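Local coordinates for protein aldo-keto reductase 1 (Coptotermes gestroi, PDB 5KET) that binds NADP and probably acts as an oxidoreductase of the aldo/keto reductase family, at residues 174-183 against 206-215. Residues are numbered along the deposited sequence; the frame is centred on the assembly and turned at random.
Sequences FNSRQIARIV and LVAFCRALDI
The ring of F209 lies against the first turn of helix 176-183 in a CH-pi contact: S176 CB stands over its face, 4.0 Å from the ring centroid and 13° off the normal. With CG anti to the backbone N (chi1 -176°), F209 sends its ring over to the neighbouring helix, and A180 CB meets its edge at CZ, 3.9 Å away. The remaining side-chain contacts are apolar, made by aliphatic groups and the C210 sulfur. I179 uses both branches: CD1 touches C210 SG at 3.9 Å and lies near L206 CD1, while CG2 packs 3.8 Å from I215 CD1. That same I215 methyl meets V183 CG2 tip to tip. On the barrel side, L193 of strand 192-196 touches I179, L206, C210 and I215. With F209 cut back to an alanine, S176 CB would probably lose the ring face it rests on and A180 CB its edge neighbour, opening a gap between the helices. Of the polar groups, S176 OG is hydrogen-bonded to Y340 OXT at the C-terminus; a Schellman motif at D214 ends helix 206-212, bringing I215 back into the contact. Apolar and CH-pi packing, with no charged pair across it, thus joins two nearly parallel neighbouring helices (8°, axes 11.1 Å apart) of the TIM barrel's outer layer.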
loop_
_atom_site.group_PDB
_atom_site.type_symbol
_atom_site.label_atom_id
_atom_site.label_comp_id
_atom_site.label_asym_id
_atom_site.label_seq_id
_atom_site.Cartn_x
_atom_site.Cartn_y
_atom_site.Cartn_z
ATOM N N PHE A 174 1.153 9.476 -3.770
ATOM C CA PHE A 174 1.767 10.643 -4.391
ATOM C C PHE A 174 1.253 10.784 -5.820
ATOM O O PHE A 174 0.866 9.796 -6.446
ATOM C CB PHE A 174 3.292 10.502 -4.408
ATOM C CG PHE A 174 3.957 10.860 -3.106
ATOM C CD1 PHE A 174 3.758 10.094 -1.967
ATOM C CD2 PHE A 174 4.808 11.955 -3.032
ATOM C CE1 PHE A 174 4.377 10.421 -0.766
ATOM C CE2 PHE A 174 5.433 12.293 -1.837
ATOM C CZ PHE A 174 5.215 11.523 -0.698
ATOM N N ASN A 175 1.253 12.006 -6.339
ATOM C CA ASN A 175 0.788 12.237 -7.699
ATOM C C ASN A 175 1.992 12.325 -8.654
ATOM O O ASN A 175 3.139 12.068 -8.268
ATOM C CB ASN A 175 -0.095 13.485 -7.723
ATOM C CG ASN A 175 0.655 14.709 -7.314
ATOM O OD1 ASN A 175 1.875 14.676 -7.198
ATOM N ND2 ASN A 175 -0.063 15.793 -7.051
ATOM N N SER A 176 1.735 12.698 -9.914
ATOM C CA SER A 176 2.806 12.786 -10.908
ATOM C C SER A 176 3.815 13.859 -10.533
ATOM O O SER A 176 5.017 13.593 -10.409
ATOM C CB SER A 176 2.230 13.111 -12.281
ATOM O OG SER A 176 1.276 12.160 -12.681
ATOM N N ARG A 177 3.335 15.096 -10.381
ATOM C CA ARG A 177 4.225 16.217 -10.129
ATOM C C ARG A 177 5.144 15.952 -8.931
ATOM O O ARG A 177 6.342 16.224 -9.004
ATOM C CB ARG A 177 3.406 17.497 -9.930
ATOM N N GLN A 178 4.603 15.391 -7.836
ATOM C CA GLN A 178 5.434 15.129 -6.648
ATOM C C GLN A 178 6.395 13.972 -6.852
ATOM O O GLN A 178 7.520 13.999 -6.316
ATOM C CB GLN A 178 4.569 14.860 -5.398
ATOM C CG GLN A 178 3.435 15.857 -5.103
ATOM C CD GLN A 178 2.384 15.280 -4.146
ATOM O OE1 GLN A 178 2.215 14.071 -4.078
ATOM N NE2 GLN A 178 1.610 16.137 -3.496
ATOM N N ILE A 179 5.982 12.920 -7.569
ATOM C CA ILE A 179 6.939 11.886 -7.928
ATOM C C ILE A 179 8.040 12.484 -8.788
ATOM O O ILE A 179 9.234 12.317 -8.513
ATOM C CB ILE A 179 6.257 10.708 -8.641
ATOM C CG1 ILE A 179 5.344 9.949 -7.693
ATOM C CG2 ILE A 179 7.318 9.748 -9.211
ATOM C CD1 ILE A 179 4.559 8.870 -8.365
ATOM N N ALA A 180 7.648 13.223 -9.828
ATOM C CA ALA A 180 8.626 13.835 -10.721
ATOM C C ALA A 180 9.589 14.735 -9.958
ATOM O O ALA A 180 10.801 14.698 -10.202
ATOM C CB ALA A 180 7.910 14.619 -11.818
ATOM N N ARG A 181 9.074 15.545 -9.024
ATOM C CA ARG A 181 9.941 16.410 -8.231
ATOM C C ARG A 181 10.950 15.596 -7.421
ATOM O O ARG A 181 12.126 15.962 -7.324
ATOM C CB ARG A 181 9.107 17.293 -7.309
ATOM C CG ARG A 181 8.279 18.325 -8.047
ATOM C CD ARG A 181 7.379 19.122 -7.082
ATOM N NE ARG A 181 8.133 19.566 -5.905
ATOM C CZ ARG A 181 7.716 19.442 -4.654
ATOM N NH1 ARG A 181 6.532 18.885 -4.389
ATOM N NH2 ARG A 181 8.480 19.886 -3.665
ATOM N N ILE A 182 10.505 14.484 -6.843
ATOM C CA ILE A 182 11.390 13.695 -5.992
ATOM C C ILE A 182 12.448 12.989 -6.833
ATOM O O ILE A 182 13.640 13.008 -6.501
ATOM C CB ILE A 182 10.563 12.710 -5.143
ATOM C CG1 ILE A 182 9.809 13.482 -4.053
ATOM C CG2 ILE A 182 11.444 11.629 -4.544
ATOM C CD1 ILE A 182 9.083 12.612 -3.068
ATOM N N VAL A 183 12.033 12.391 -7.952
ATOM C CA VAL A 183 12.966 11.632 -8.785
ATOM C C VAL A 183 14.035 12.545 -9.375
ATOM O O VAL A 183 15.212 12.168 -9.449
ATOM C CB VAL A 183 12.203 10.863 -9.885
ATOM C CG1 VAL A 183 13.172 10.064 -10.743
ATOM C CG2 VAL A 183 11.150 9.947 -9.272
ATOM N N LEU A 206 -1.046 6.963 -14.305
ATOM C CA LEU A 206 0.011 7.022 -13.310
ATOM C C LEU A 206 0.939 5.817 -13.408
ATOM O O LEU A 206 2.144 5.953 -13.169
ATOM C CB LEU A 206 -0.598 7.136 -11.917
ATOM C CG LEU A 206 0.377 7.340 -10.757
ATOM C CD1 LEU A 206 1.476 8.352 -11.111
ATOM C CD2 LEU A 206 -0.382 7.783 -9.511
ATOM N N VAL A 207 0.416 4.641 -13.771
ATOM C CA VAL A 207 1.285 3.477 -13.942
ATOM C C VAL A 207 2.266 3.723 -15.077
ATOM O O VAL A 207 3.482 3.545 -14.927
ATOM C CB VAL A 207 0.459 2.203 -14.189
ATOM C CG1 VAL A 207 1.370 1.082 -14.675
ATOM C CG2 VAL A 207 -0.266 1.782 -12.926
ATOM N N ALA A 208 1.751 4.140 -16.235
ATOM C CA ALA A 208 2.622 4.419 -17.369
ATOM C C ALA A 208 3.612 5.530 -17.050
ATOM O O ALA A 208 4.743 5.515 -17.550
ATOM C CB ALA A 208 1.784 4.776 -18.593
ATOM N N PHE A 209 3.211 6.500 -16.226
ATOM C CA PHE A 209 4.144 7.541 -15.802
ATOM C C PHE A 209 5.285 6.947 -14.978
ATOM O O PHE A 209 6.458 7.260 -15.214
ATOM C CB PHE A 209 3.378 8.613 -15.023
ATOM C CG PHE A 209 4.211 9.797 -14.596
ATOM C CD1 PHE A 209 4.893 9.784 -13.384
ATOM C CD2 PHE A 209 4.274 10.942 -15.377
ATOM C CE1 PHE A 209 5.636 10.876 -12.972
ATOM C CE2 PHE A 209 5.018 12.034 -14.969
ATOM C CZ PHE A 209 5.700 11.998 -13.766
ATOM N N CYS A 210 4.963 6.057 -14.036
ATOM C CA CYS A 210 5.988 5.462 -13.186
ATOM C C CYS A 210 6.833 4.460 -13.949
ATOM O O CYS A 210 8.042 4.333 -13.702
ATOM C CB CYS A 210 5.343 4.779 -11.987
ATOM S SG CYS A 210 4.583 5.903 -10.859
ATOM N N ARG A 211 6.211 3.704 -14.844
ATOM C CA ARG A 211 6.979 2.716 -15.579
ATOM C C ARG A 211 7.999 3.383 -16.490
ATOM O O ARG A 211 9.071 2.820 -16.744
ATOM C CB ARG A 211 6.027 1.828 -16.353
ATOM C CG ARG A 211 6.719 1.034 -17.363
ATOM C CD ARG A 211 5.695 0.403 -18.299
ATOM N NE ARG A 211 6.390 -0.250 -19.419
ATOM C CZ ARG A 211 6.141 -0.028 -20.699
ATOM N NH1 ARG A 211 5.223 0.861 -21.072
ATOM N NH2 ARG A 211 6.810 -0.661 -21.622
ATOM N N ALA A 212 7.695 4.597 -16.949
ATOM C CA ALA A 212 8.659 5.385 -17.701
ATOM C C ALA A 212 9.877 5.731 -16.863
ATOM O O ALA A 212 10.976 5.905 -17.400
ATOM C CB ALA A 212 7.992 6.656 -18.211
ATOM N N LEU A 213 9.708 5.849 -15.554
ATOM C CA LEU A 213 10.818 6.136 -14.662
ATOM C C LEU A 213 11.249 4.902 -13.878
ATOM O O LEU A 213 11.877 5.036 -12.823
ATOM C CB LEU A 213 10.441 7.290 -13.726
ATOM C CG LEU A 213 10.076 8.610 -14.441
ATOM C CD1 LEU A 213 9.289 9.537 -13.530
ATOM C CD2 LEU A 213 11.324 9.273 -15.049
ATOM N N ASP A 214 10.937 3.707 -14.394
ATOM C CA ASP A 214 11.335 2.424 -13.787
ATOM C C ASP A 214 10.905 2.359 -12.319
ATOM O O ASP A 214 11.627 1.863 -11.446
ATOM C CB ASP A 214 12.836 2.173 -13.944
ATOM N N ILE A 215 9.710 2.876 -12.053
ATOM C CA ILE A 215 9.103 2.872 -10.732
ATOM C C ILE A 215 7.952 1.891 -10.757
ATOM O O ILE A 215 7.037 2.020 -11.590
ATOM C CB ILE A 215 8.622 4.271 -10.329
ATOM C CG1 ILE A 215 9.787 5.273 -10.347
ATOM C CG2 ILE A 215 7.895 4.234 -8.973
ATOM C CD1 ILE A 215 9.341 6.745 -10.252
#